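Local coordinates for toxin coregulated pilin (Vibrio cholerae, PDB 3HRV), which forms the major subunit of the toxin-coregulated pilus, a type IV pilus essential for bacterial aggregation and colonization of the host small intestine, at residues 142-150 against 159-167. Sequence-based numbering, arbitrary orientation.
Sequences DFETSVADA and SIAPGSANL
Two serine hydroxyls from 159-167 reach across to the backbone of 142-150. Ser159 OG gives its proton to Ser146 O at 2.7 Å, arriving nearly along the C=O axis. With chi1 at 85°, OG sits between its own N and carbonyl carbon, turned to the carbonyl of Ser146. Ser164 OG accepts from Ala148 N, at a modelled length too short to be trusted, and lies close to Val147 CA. Further along, the two backbones pair directly. Ala165 N donates to Ala148 O (2.7 Å) from well above the carbonyl plane. Ala150 N returns an almost straight bond to Ala165 O, 175° at the hydrogen. This is a single beta bridge, Asp149 with Ala165. Beyond it, the methyl of Ala150 rests on Leu167 CA.

At the other end, Ile160 carries the apolar contact. Its CD1 meets Phe143 CE2 at 3.8 Å, the two side chains running roughly perpendicular, and also lies against the aliphatic part of Glu144, whose carboxylate forms a salt bridge with Arg93. Beside them a water sits over the centre of one face of the Phe143 ring and links Phe143 O to Ile160 N.

Each segment is braced from within. Asn166 OD1 accepts from Ser159 N (2.9 Å) while ND2 donates to Ser159 O, so the amide spans the serine's backbone. A type II turn from Ala161 to Ser164, with Gly163 at positive phi, brings Ser164 back toward Ala148. In 142-150, Asp142 OD2 takes Glu144 N as in an Asx turn and Thr145 N as well, which makes an Asx motif; Asn94 N also donates to it.

The contact joins the loops flanking edge strand 155-158 of the pilin's antiparallel sheet; Phe143 and Ile160 lean on strand 87-93, at the sheet's other edge, and Ala150 and Leu167 touch His174 of helix 172-177.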
ATOM      1  N   ASP A 142       9.165   2.943  -8.116  1.00 20.48           N
ATOM      2  CA  ASP A 142       8.529   3.975  -8.927  1.00 20.72           C
ATOM      3  C   ASP A 142       7.160   3.494  -9.395  1.00 19.90           C
ATOM      4  O   ASP A 142       7.030   2.407  -9.954  1.00 20.93           O
ATOM      5  CB  ASP A 142       9.407   4.297 -10.142  1.00 20.70           C
ATOM      6  CG  ASP A 142       8.921   5.511 -10.914  1.00 21.78           C
ATOM      7  OD1 ASP A 142       9.588   6.566 -10.857  1.00 23.15           O
ATOM      8  OD2 ASP A 142       7.868   5.414 -11.575  1.00 22.17           O
ATOM      9  N   PHE A 143       6.141   4.312  -9.160  1.00 19.54           N
ATOM     10  CA  PHE A 143       4.774   3.975  -9.532  1.00 20.06           C
ATOM     11  C   PHE A 143       4.601   3.567 -10.990  1.00 21.02           C
ATOM     12  O   PHE A 143       3.824   2.664 -11.298  1.00 21.51           O
ATOM     13  CB  PHE A 143       3.853   5.164  -9.235  1.00 19.60           C
ATOM     14  CG  PHE A 143       2.395   4.892  -9.492  1.00 19.09           C
ATOM     15  CD1 PHE A 143       1.611   4.256  -8.533  1.00 20.87           C
ATOM     16  CD2 PHE A 143       1.801   5.281 -10.690  1.00 20.18           C
ATOM     17  CE1 PHE A 143       0.255   4.013  -8.763  1.00 20.21           C
ATOM     18  CE2 PHE A 143       0.450   5.042 -10.931  1.00 19.72           C
ATOM     19  CZ  PHE A 143      -0.328   4.407  -9.966  1.00 20.09           C
ATOM     20  N   GLU A 144       5.329   4.219 -11.891  1.00 21.95           N
ATOM     21  CA  GLU A 144       5.179   3.918 -13.307  1.00 22.94           C
ATOM     22  C   GLU A 144       6.294   3.116 -13.968  1.00 22.97           C
ATOM     23  O   GLU A 144       6.050   2.441 -14.967  1.00 25.38           O
ATOM     24  CB  GLU A 144       4.953   5.220 -14.085  1.00 23.48           C
ATOM     25  CG  GLU A 144       4.640   5.023 -15.565  1.00 24.37           C
ATOM     26  CD  GLU A 144       4.035   6.259 -16.205  0.50 23.49           C
ATOM     27  OE1 GLU A 144       3.721   6.212 -17.414  0.50 24.69           O
ATOM     28  OE2 GLU A 144       3.869   7.278 -15.500  0.50 22.91           O
ATOM     29  N   THR A 145       7.506   3.167 -13.423  1.00 22.72           N
ATOM     30  CA  THR A 145       8.606   2.434 -14.044  1.00 24.47           C
ATOM     31  C   THR A 145       9.026   1.137 -13.354  1.00 24.39           C
ATOM     32  O   THR A 145       9.824   0.375 -13.901  1.00 25.54           O
ATOM     33  CB  THR A 145       9.848   3.339 -14.224  1.00 24.24           C
ATOM     34  OG1 THR A 145      10.318   3.783 -12.947  1.00 25.79           O
ATOM     35  CG2 THR A 145       9.499   4.546 -15.079  1.00 26.06           C
ATOM     36  N   SER A 146       8.502   0.874 -12.161  1.00 23.73           N
ATOM     37  CA  SER A 146       8.839  -0.371 -11.473  1.00 23.29           C
ATOM     38  C   SER A 146       8.003  -1.486 -12.090  1.00 22.67           C
ATOM     39  O   SER A 146       6.777  -1.487 -11.981  1.00 22.26           O
ATOM     40  CB  SER A 146       8.545  -0.273  -9.970  1.00 23.26           C
ATOM     41  OG  SER A 146       9.515   0.517  -9.305  1.00 25.47           O
ATOM     42  N   VAL A 147       8.671  -2.431 -12.747  1.00 22.14           N
ATOM     43  CA  VAL A 147       7.984  -3.542 -13.394  1.00 23.10           C
ATOM     44  C   VAL A 147       7.608  -4.633 -12.400  1.00 22.89           C
ATOM     45  O   VAL A 147       8.456  -5.154 -11.676  1.00 23.80           O
ATOM     46  CB  VAL A 147       8.856  -4.154 -14.508  1.00 23.21           C
ATOM     47  CG1 VAL A 147       8.140  -5.336 -15.145  1.00 24.75           C
ATOM     48  CG2 VAL A 147       9.162  -3.095 -15.556  1.00 23.70           C
ATOM     49  N   ALA A 148       6.326  -4.977 -12.378  1.00 22.32           N
ATOM     50  CA  ALA A 148       5.824  -5.996 -11.469  1.00 22.92           C
ATOM     51  C   ALA A 148       6.145  -7.415 -11.922  1.00 23.58           C
ATOM     52  O   ALA A 148       6.184  -7.706 -13.119  1.00 24.60           O
ATOM     53  CB  ALA A 148       4.322  -5.843 -11.308  1.00 20.98           C
ATOM     54  N   ASP A 149       6.380  -8.286 -10.946  1.00 23.61           N
ATOM     55  CA  ASP A 149       6.658  -9.693 -11.205  1.00 23.31           C
ATOM     56  C   ASP A 149       6.013 -10.477 -10.068  1.00 22.46           C
ATOM     57  O   ASP A 149       6.682 -10.909  -9.130  1.00 21.45           O
ATOM     58  CB  ASP A 149       8.161  -9.969 -11.233  1.00 26.09           C
ATOM     59  CG  ASP A 149       8.486 -11.339 -11.808  1.00 28.51           C
ATOM     60  OD1 ASP A 149       7.567 -12.184 -11.877  1.00 29.42           O
ATOM     61  OD2 ASP A 149       9.654 -11.573 -12.183  1.00 32.00           O
ATOM     62  N   ALA A 150       4.699 -10.642 -10.161  1.00 22.36           N
ATOM     63  CA  ALA A 150       3.938 -11.350  -9.141  1.00 22.93           C
ATOM     64  C   ALA A 150       4.394 -12.791  -8.947  1.00 23.41           C
ATOM     65  O   ALA A 150       4.096 -13.406  -7.927  1.00 22.98           O
ATOM     66  CB  ALA A 150       2.456 -11.313  -9.486  1.00 23.60           C
ATOM     67  N   SER A 159       1.680  -3.078 -10.975  1.00 19.89           N
ATOM     68  CA  SER A 159       2.002  -1.699 -11.341  1.00 20.80           C
ATOM     69  C   SER A 159       1.520  -1.452 -12.766  1.00 23.15           C
ATOM     70  O   SER A 159       1.196  -2.396 -13.489  1.00 24.53           O
ATOM     71  CB  SER A 159       3.508  -1.448 -11.263  1.00 20.53           C
ATOM     72  OG  SER A 159       4.155  -1.842 -12.462  1.00 22.93           O
ATOM     73  N   ILE A 160       1.475  -0.187 -13.170  1.00 23.82           N
ATOM     74  CA  ILE A 160       1.022   0.155 -14.512  1.00 24.90           C
ATOM     75  C   ILE A 160       2.129   0.038 -15.555  1.00 26.82           C
ATOM     76  O   ILE A 160       1.888   0.261 -16.744  1.00 27.89           O
ATOM     77  CB  ILE A 160       0.445   1.587 -14.572  1.00 24.45           C
ATOM     78  CG1 ILE A 160       1.529   2.613 -14.227  1.00 24.36           C
ATOM     79  CG2 ILE A 160      -0.731   1.714 -13.611  1.00 23.50           C
ATOM     80  CD1 ILE A 160       1.120   4.046 -14.504  1.00 25.26           C
ATOM     81  N   ALA A 161       3.328  -0.233 -15.255  1.00 28.39           N
ATOM     82  CA  ALA A 161       4.521  -0.362 -16.088  1.00 30.47           C
ATOM     83  C   ALA A 161       4.282  -1.378 -17.206  1.00 32.23           C
ATOM     84  O   ALA A 161       3.775  -2.474 -16.965  1.00 32.15           O
ATOM     85  CB  ALA A 161       5.707  -0.785 -15.239  1.00 28.90           C
ATOM     86  N   PRO A 162       4.235  -0.783 -18.532  1.00 33.82           N
ATOM     87  CA  PRO A 162       4.750  -1.758 -19.499  1.00 35.21           C
ATOM     88  C   PRO A 162       5.923  -2.754 -18.882  1.00 34.49           C
ATOM     89  O   PRO A 162       7.154  -2.172 -18.774  1.00 37.17           O
ATOM     90  CB  PRO A 162       5.804  -0.959 -20.253  1.00 35.08           C
ATOM     91  CG  PRO A 162       5.192   0.394 -20.301  1.00 35.59           C
ATOM     92  CD  PRO A 162       4.676   0.578 -18.888  1.00 34.88           C
ATOM     93  N   GLY A 163       5.400  -3.952 -19.458  1.00 34.67           N
ATOM     94  CA  GLY A 163       5.918  -5.215 -19.240  1.00 33.61           C
ATOM     95  C   GLY A 163       5.649  -5.807 -17.821  1.00 33.02           C
ATOM     96  O   GLY A 163       6.385  -6.750 -17.539  1.00 33.86           O
ATOM     97  N   SER A 164       4.876  -5.278 -17.047  1.00 31.88           N
ATOM     98  CA  SER A 164       4.735  -5.856 -15.719  1.00 30.17           C
ATOM     99  C   SER A 164       3.814  -7.075 -15.712  1.00 28.81           C
ATOM    100  O   SER A 164       2.798  -7.111 -16.410  1.00 29.77           O
ATOM    101  CB  SER A 164       4.179  -4.877 -14.688  0.65 30.54           C
ATOM    102  OG  SER A 164       5.155  -3.916 -14.331  0.65 31.59           O
ATOM    103  N   ALA A 165       4.194  -8.078 -14.927  1.00 27.32           N
ATOM    104  CA  ALA A 165       3.410  -9.298 -14.781  1.00 25.93           C
ATOM    105  C   ALA A 165       2.660  -9.127 -13.465  1.00 24.06           C
ATOM    106  O   ALA A 165       3.147  -9.520 -12.406  1.00 23.67           O
ATOM    107  CB  ALA A 165       4.327 -10.510 -14.723  1.00 26.01           C
ATOM    108  N   ASN A 166       1.477  -8.527 -13.544  1.00 24.02           N
ATOM    109  CA  ASN A 166       0.670  -8.265 -12.360  1.00 24.16           C
ATOM    110  C   ASN A 166       0.014  -9.487 -11.741  1.00 25.05           C
ATOM    111  O   ASN A 166      -0.294 -10.463 -12.427  1.00 25.82           O
ATOM    112  CB  ASN A 166      -0.397  -7.214 -12.674  1.00 24.31           C
ATOM    113  CG  ASN A 166       0.206  -5.876 -13.058  1.00 25.00           C
ATOM    114  OD1 ASN A 166       1.226  -5.466 -12.502  1.00 24.20           O
ATOM    115  ND2 ASN A 166      -0.426  -5.184 -13.998  1.00 28.43           N
ATOM    116  N   LEU A 167      -0.198  -9.411 -10.431  1.00 24.10           N
ATOM    117  CA  LEU A 167      -0.819 -10.487  -9.677  1.00 24.74           C
ATOM    118  C   LEU A 167      -2.068 -10.998 -10.383  1.00 23.80           C
ATOM    119  O   LEU A 167      -3.008 -10.244 -10.640  1.00 24.57           O
ATOM    120  CB  LEU A 167      -1.180 -10.002  -8.270  1.00 24.39           C
ATOM    121  CG  LEU A 167      -1.878 -11.013  -7.353  1.00 24.38           C
ATOM    122  CD1 LEU A 167      -0.955 -12.197  -7.092  1.00 25.09           C
ATOM    123  CD2 LEU A 167      -2.269 -10.334  -6.047  1.00 26.36           C
TER
HETATM  124  O   HOH W   1       1.421   1.496 -10.746  1.00 19.70           O